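Local coordinates for epimerase domain-containing protein (Bacillus cereus HuA2-4, PDB 6ZLK), which probably interconverts UDP-glucuronic acid and UDP-galacturonic acid by NAD-dependent epimerisation at C4 of the sugar, at residues M188-D200 with I250-K263. Numbering follows the deposited sequence.
Sequences MAFHRLIKQMLED and ILDIISMLEKISGK. With UGA (uridine-5'-diphosphate-glucuronic acid), chain F.
S261 OG, which lies 3.3 Å from M197 SD, is gripped twice from its own side: it donates to L257 O and accepts from K263 N (2.9 Å), closing an ST turn at the end of helix 250-261. L257 O takes both S261 OG and S261 N, from opposite faces of its plane. M197 is a knob in the hole formed by I254, L257, E258 and S261; its CG stands anti to the backbone N (chi1 -174°), and a bend at chi3 brings CE to 3.7 Å from L257 CB. The K263 side chain slides past M197 to form a salt bridge with D200, whose OD1 takes NZ on its syn lone pair at 2.7 Å; D200 is itself the positive-phi residue of the Schellman motif that ends helix 189-198. Toward the N-terminal ends, I194 CG1 faces the fork of L257, 3.7 Å from both CD1 and CD2, and I253 CG2 lies over a face of the F190 ring, 4.0 Å from its centroid, a CH-pi contact. At those ends, I250 CD1 approaches both A189 CB and the UDP-glucuronic acid ribose, A189 N donates to phosphate oxygen O2A, and R192 NE gives uracil O4, in the guanidinium plane, an almost straight hydrogen bond (2.8 Å). Crossing at -42°, the two helices line the UDP-sugar pocket with their N-terminal ends, consistent with the substrate-binding region of an NAD-dependent epimerase/dehydratase.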
loop_
_atom_site.group_PDB
_atom_site.type_symbol
_atom_site.label_atom_id
_atom_site.label_comp_id
_atom_site.label_asym_id
_atom_site.label_seq_id
_atom_site.Cartn_x
_atom_site.Cartn_y
_atom_site.Cartn_z
ATOM N N MET A 188 11.770 -17.073 -12.213
ATOM C CA MET A 188 12.927 -16.499 -11.476
ATOM C C MET A 188 14.230 -16.727 -12.207
ATOM O O MET A 188 14.344 -17.553 -13.111
ATOM C CB MET A 188 12.943 -17.080 -10.060
ATOM C CG MET A 188 11.763 -16.573 -9.274
ATOM S SD MET A 188 11.938 -16.950 -7.497
ATOM C CE MET A 188 13.102 -15.733 -6.937
ATOM N N ALA A 189 15.232 -15.931 -11.891
ATOM C CA ALA A 189 16.473 -15.879 -12.651
ATOM C C ALA A 189 17.128 -17.250 -12.697
ATOM O O ALA A 189 17.569 -17.693 -13.791
ATOM C CB ALA A 189 17.430 -14.896 -12.058
ATOM N N PHE A 190 17.358 -17.889 -11.573
ATOM C CA PHE A 190 18.213 -19.091 -11.591
ATOM C C PHE A 190 17.541 -20.176 -12.412
ATOM O O PHE A 190 18.248 -20.899 -13.123
ATOM C CB PHE A 190 18.552 -19.586 -10.184
ATOM C CG PHE A 190 19.447 -18.666 -9.382
ATOM C CD1 PHE A 190 19.875 -17.444 -9.874
ATOM C CD2 PHE A 190 19.821 -19.049 -8.109
ATOM C CE1 PHE A 190 20.651 -16.609 -9.094
ATOM C CE2 PHE A 190 20.611 -18.222 -7.334
ATOM C CZ PHE A 190 21.056 -17.019 -7.851
ATOM N N HIS A 191 16.246 -20.337 -12.273
ATOM C CA HIS A 191 15.466 -21.355 -13.009
ATOM C C HIS A 191 15.642 -21.064 -14.499
ATOM O O HIS A 191 16.045 -21.962 -15.274
ATOM C CB HIS A 191 14.024 -21.303 -12.609
ATOM C CG HIS A 191 13.191 -22.408 -13.171
ATOM N ND1 HIS A 191 12.378 -23.132 -12.354
ATOM C CD2 HIS A 191 12.998 -22.869 -14.432
ATOM C CE1 HIS A 191 11.739 -24.052 -13.085
ATOM N NE2 HIS A 191 12.137 -23.907 -14.370
ATOM N N ARG A 192 15.427 -19.813 -14.915
ATOM C CA ARG A 192 15.587 -19.432 -16.345
ATOM C C ARG A 192 16.998 -19.701 -16.825
ATOM O O ARG A 192 17.144 -20.258 -17.948
ATOM C CB ARG A 192 15.154 -17.978 -16.619
ATOM C CG ARG A 192 13.675 -17.738 -16.416
ATOM C CD ARG A 192 13.250 -16.270 -16.421
ATOM N NE ARG A 192 13.855 -15.544 -17.547
ATOM C CZ ARG A 192 13.349 -15.527 -18.767
ATOM N NH1 ARG A 192 12.185 -16.118 -19.001
ATOM N NH2 ARG A 192 14.008 -14.929 -19.755
ATOM N N LEU A 193 18.006 -19.205 -16.115
ATOM C CA LEU A 193 19.406 -19.249 -16.549
ATOM C C LEU A 193 19.863 -20.693 -16.629
ATOM O O LEU A 193 20.572 -21.017 -17.559
ATOM C CB LEU A 193 20.273 -18.451 -15.573
ATOM C CG LEU A 193 20.026 -16.953 -15.634
ATOM C CD1 LEU A 193 20.773 -16.274 -14.496
ATOM C CD2 LEU A 193 20.501 -16.369 -16.961
ATOM N N ILE A 194 19.496 -21.525 -15.653
ATOM C CA ILE A 194 19.960 -22.941 -15.669
ATOM C C ILE A 194 19.280 -23.645 -16.841
ATOM O O ILE A 194 19.992 -24.416 -17.531
ATOM C CB ILE A 194 19.697 -23.619 -14.318
ATOM C CG1 ILE A 194 20.531 -23.017 -13.193
ATOM C CG2 ILE A 194 19.906 -25.122 -14.447
ATOM C CD1 ILE A 194 19.964 -23.305 -11.792
ATOM N N LYS A 195 18.015 -23.401 -17.061
ATOM C CA LYS A 195 17.229 -24.012 -18.145
ATOM C C LYS A 195 17.905 -23.594 -19.456
ATOM O O LYS A 195 18.155 -24.485 -20.318
ATOM C CB LYS A 195 15.756 -23.591 -18.105
ATOM C CG LYS A 195 14.872 -24.239 -19.163
ATOM C CD LYS A 195 13.452 -23.753 -19.111
ATOM C CE LYS A 195 12.523 -24.588 -19.950
ATOM N NZ LYS A 195 12.858 -24.420 -21.368
ATOM N N GLN A 196 18.198 -22.296 -19.637
ATOM C CA GLN A 196 18.863 -21.812 -20.867
ATOM C C GLN A 196 20.214 -22.505 -20.981
ATOM O O GLN A 196 20.545 -22.919 -22.110
ATOM C CB GLN A 196 18.963 -20.282 -20.850
ATOM C CG GLN A 196 17.620 -19.602 -20.954
ATOM C CD GLN A 196 17.639 -18.186 -20.405
ATOM O OE1 GLN A 196 18.665 -17.721 -19.886
ATOM N NE2 GLN A 196 16.495 -17.532 -20.480
ATOM N N MET A 197 21.011 -22.580 -19.910
ATOM C CA MET A 197 22.357 -23.191 -19.977
ATOM C C MET A 197 22.237 -24.655 -20.390
ATOM O O MET A 197 23.033 -25.072 -21.284
ATOM C CB MET A 197 23.058 -23.086 -18.632
ATOM C CG MET A 197 24.489 -23.551 -18.665
ATOM S SD MET A 197 25.379 -23.071 -17.169
ATOM C CE MET A 197 25.211 -21.286 -17.162
ATOM N N LEU A 198 21.245 -25.387 -19.878
ATOM C CA LEU A 198 21.107 -26.839 -20.167
ATOM C C LEU A 198 20.707 -27.038 -21.623
ATOM O O LEU A 198 21.103 -28.077 -22.220
ATOM C CB LEU A 198 20.059 -27.450 -19.236
ATOM C CG LEU A 198 20.573 -27.713 -17.840
ATOM C CD1 LEU A 198 19.399 -27.936 -16.905
ATOM C CD2 LEU A 198 21.528 -28.883 -17.838
ATOM N N GLU A 199 19.991 -26.088 -22.181
ATOM C CA GLU A 199 19.434 -26.133 -23.554
ATOM C C GLU A 199 20.422 -25.529 -24.559
ATOM O O GLU A 199 20.078 -25.472 -25.755
ATOM C CB GLU A 199 18.071 -25.449 -23.550
ATOM C CG GLU A 199 17.021 -26.276 -22.845
ATOM C CD GLU A 199 15.673 -25.588 -22.692
ATOM O OE1 GLU A 199 15.557 -24.413 -23.118
ATOM O OE2 GLU A 199 14.748 -26.223 -22.131
ATOM N N ASP A 200 21.580 -25.040 -24.110
ATOM C CA ASP A 200 22.579 -24.409 -25.010
ATOM C C ASP A 200 21.922 -23.204 -25.679
ATOM O O ASP A 200 22.175 -22.984 -26.849
ATOM C CB ASP A 200 23.076 -25.450 -26.028
ATOM C CG ASP A 200 23.477 -26.739 -25.344
ATOM O OD1 ASP A 200 24.270 -26.644 -24.362
ATOM O OD2 ASP A 200 22.987 -27.842 -25.779
ATOM N N ILE A 250 24.599 -11.460 -10.803
ATOM C CA ILE A 250 24.130 -12.424 -11.794
ATOM C C ILE A 250 25.326 -12.946 -12.581
ATOM O O ILE A 250 25.367 -14.176 -12.875
ATOM C CB ILE A 250 23.042 -11.798 -12.662
ATOM C CG1 ILE A 250 21.788 -11.608 -11.821
ATOM C CG2 ILE A 250 22.823 -12.588 -13.922
ATOM C CD1 ILE A 250 21.099 -12.909 -11.464
ATOM N N LEU A 251 26.322 -12.120 -12.850
ATOM C CA LEU A 251 27.523 -12.611 -13.558
ATOM C C LEU A 251 28.262 -13.624 -12.683
ATOM O O LEU A 251 28.799 -14.620 -13.245
ATOM C CB LEU A 251 28.419 -11.437 -13.910
ATOM C CG LEU A 251 27.870 -10.514 -14.992
ATOM C CD1 LEU A 251 28.808 -9.337 -15.149
ATOM C CD2 LEU A 251 27.635 -11.222 -16.300
ATOM N N ASP A 252 28.333 -13.395 -11.383
ATOM C CA ASP A 252 29.027 -14.309 -10.443
ATOM C C ASP A 252 28.310 -15.659 -10.496
ATOM O O ASP A 252 29.002 -16.684 -10.547
ATOM C CB ASP A 252 28.971 -13.813 -8.993
ATOM C CG ASP A 252 29.760 -12.575 -8.634
ATOM O OD1 ASP A 252 30.730 -12.307 -9.386
ATOM O OD2 ASP A 252 29.352 -11.865 -7.610
ATOM N N ILE A 253 26.977 -15.652 -10.455
ATOM C CA ILE A 253 26.135 -16.869 -10.454
ATOM C C ILE A 253 26.413 -17.635 -11.743
ATOM O O ILE A 253 26.571 -18.888 -11.696
ATOM C CB ILE A 253 24.652 -16.487 -10.283
ATOM C CG1 ILE A 253 24.364 -15.884 -8.907
ATOM C CG2 ILE A 253 23.751 -17.679 -10.564
ATOM C CD1 ILE A 253 24.583 -16.775 -7.756
ATOM N N ILE A 254 26.372 -16.928 -12.888
ATOM C CA ILE A 254 26.595 -17.590 -14.186
ATOM C C ILE A 254 27.960 -18.286 -14.124
ATOM O O ILE A 254 28.014 -19.438 -14.581
ATOM C CB ILE A 254 26.465 -16.605 -15.345
ATOM C CG1 ILE A 254 25.017 -16.156 -15.494
ATOM C CG2 ILE A 254 26.998 -17.240 -16.620
ATOM C CD1 ILE A 254 24.810 -15.026 -16.465
ATOM N N SER A 255 29.013 -17.669 -13.598
ATOM C CA SER A 255 30.347 -18.324 -13.515
ATOM C C SER A 255 30.272 -19.580 -12.665
ATOM O O SER A 255 30.862 -20.583 -13.045
ATOM C CB SER A 255 31.397 -17.420 -13.017
ATOM O OG SER A 255 31.559 -16.397 -13.968
ATOM N N MET A 256 29.565 -19.518 -11.559
ATOM C CA MET A 256 29.449 -20.682 -10.670
ATOM C C MET A 256 28.693 -21.769 -11.417
ATOM O O MET A 256 29.095 -22.941 -11.272
ATOM C CB MET A 256 28.667 -20.284 -9.420
ATOM C CG MET A 256 29.442 -19.267 -8.617
ATOM S SD MET A 256 28.545 -18.840 -7.124
ATOM C CE MET A 256 29.105 -20.269 -6.207
ATOM N N LEU A 257 27.690 -21.419 -12.217
ATOM C CA LEU A 257 26.886 -22.423 -12.944
ATOM C C LEU A 257 27.749 -23.028 -14.056
ATOM O O LEU A 257 27.571 -24.222 -14.337
ATOM C CB LEU A 257 25.601 -21.797 -13.496
ATOM C CG LEU A 257 24.501 -21.548 -12.456
ATOM C CD1 LEU A 257 23.411 -20.710 -13.101
ATOM C CD2 LEU A 257 23.956 -22.838 -11.912
ATOM N N GLU A 258 28.562 -22.221 -14.714
ATOM C CA GLU A 258 29.510 -22.749 -15.737
ATOM C C GLU A 258 30.432 -23.773 -15.083
ATOM O O GLU A 258 30.678 -24.832 -15.743
ATOM C CB GLU A 258 30.303 -21.602 -16.359
ATOM C CG GLU A 258 29.438 -20.783 -17.299
ATOM C CD GLU A 258 30.139 -19.589 -17.911
ATOM O OE1 GLU A 258 30.997 -18.979 -17.230
ATOM O OE2 GLU A 258 29.800 -19.272 -19.077
ATOM N N LYS A 259 30.929 -23.505 -13.882
ATOM C CA LYS A 259 31.851 -24.469 -13.221
ATOM C C LYS A 259 31.069 -25.754 -12.894
ATOM O O LYS A 259 31.612 -26.861 -13.134
ATOM C CB LYS A 259 32.600 -23.856 -12.041
ATOM C CG LYS A 259 31.760 -23.474 -10.835
ATOM C CD LYS A 259 32.531 -22.972 -9.594
ATOM C CE LYS A 259 31.626 -22.629 -8.410
ATOM N NZ LYS A 259 30.329 -23.364 -8.457
ATOM N N ILE A 260 29.806 -25.648 -12.470
ATOM C CA ILE A 260 28.958 -26.825 -12.119
ATOM C C ILE A 260 28.609 -27.638 -13.353
ATOM O O ILE A 260 28.737 -28.888 -13.300
ATOM C CB ILE A 260 27.688 -26.370 -11.376
ATOM C CG1 ILE A 260 28.035 -25.852 -9.993
ATOM C CG2 ILE A 260 26.668 -27.501 -11.325
ATOM C CD1 ILE A 260 26.924 -25.032 -9.301
ATOM N N SER A 261 28.244 -26.972 -14.439
ATOM C CA SER A 261 27.710 -27.622 -15.657
ATOM C C SER A 261 28.825 -28.111 -16.591
ATOM O O SER A 261 28.555 -29.055 -17.361
ATOM C CB SER A 261 26.785 -26.713 -16.387
ATOM O OG SER A 261 27.487 -25.624 -16.925
ATOM N N GLY A 262 29.989 -27.482 -16.559
ATOM C CA GLY A 262 31.024 -27.640 -17.597
ATOM C C GLY A 262 30.620 -26.990 -18.919
ATOM O O GLY A 262 31.302 -27.260 -19.960
ATOM N N LYS A 263 29.554 -26.185 -18.934
ATOM C CA LYS A 263 29.110 -25.444 -20.140
ATOM C C LYS A 263 29.846 -24.102 -20.229
ATOM O O LYS A 263 30.237 -23.524 -19.193
ATOM C CB LYS A 263 27.597 -25.193 -20.121
ATOM C CG LYS A 263 26.716 -26.431 -20.183
ATOM C CD LYS A 263 26.270 -26.789 -21.570
ATOM C CE LYS A 263 25.133 -27.781 -21.530
ATOM N NZ LYS A 263 25.121 -28.604 -22.750
HETATM C "C1'" UGA F . 12.517 -12.469 -6.211
HETATM C "C2'" UGA F . 11.109 -13.028 -6.348
HETATM O "O2'" UGA F . 10.823 -13.135 -7.738
HETATM C "C3'" UGA F . 10.067 -12.153 -5.693
HETATM O "O3'" UGA F . 8.846 -12.895 -5.664
HETATM C "C4'" UGA F . 10.468 -11.740 -4.286
HETATM O "O4'" UGA F . 9.523 -10.776 -3.805
HETATM C "C5'" UGA F . 11.883 -11.139 -4.297
HETATM O "O5'" UGA F . 12.793 -12.079 -4.878
HETATM C "C6'" UGA F . 12.466 -10.723 -2.936
HETATM O "O'P" UGA F . 11.756 -10.219 -2.096
HETATM O "O'Q" UGA F . 13.644 -10.847 -2.737
HETATM P PB UGA F . 14.076 -10.989 -7.720
HETATM O O1B UGA F . 15.066 -10.575 -6.717
HETATM O O2B UGA F . 13.715 -10.108 -8.863
HETATM O O3B UGA F . 12.642 -11.414 -7.141
HETATM O O3A UGA F . 14.555 -12.419 -8.244
HETATM P PA UGA F . 14.940 -13.082 -9.644
HETATM O O1A UGA F . 13.731 -13.125 -10.472
HETATM O O2A UGA F . 15.671 -14.321 -9.327
HETATM O O5D UGA F . 15.947 -11.993 -10.276
HETATM C C5D UGA F . 17.202 -11.675 -9.707
HETATM C C4D UGA F . 17.964 -10.848 -10.698
HETATM O O4D UGA F . 18.126 -11.571 -11.942
HETATM C C3D UGA F . 17.302 -9.517 -11.068
HETATM O O3D UGA F . 18.334 -8.542 -10.895
HETATM C C2D UGA F . 16.881 -9.680 -12.531
HETATM O O2D UGA F . 17.206 -8.520 -13.280
HETATM C C1D UGA F . 17.838 -10.745 -13.049
HETATM N N1 UGA F . 17.294 -11.593 -14.120
HETATM C C6 UGA F . 16.121 -12.278 -13.966
HETATM C C2 UGA F . 18.110 -11.772 -15.229
HETATM O O2 UGA F . 19.159 -11.163 -15.405
HETATM N N3 UGA F . 17.645 -12.681 -16.124
HETATM C C4 UGA F . 16.478 -13.404 -16.042
HETATM O O4 UGA F . 16.197 -14.156 -16.971
HETATM C C5 UGA F . 15.673 -13.150 -14.876
HETATM O O HOH W 1 23.656 -30.227 -25.160
#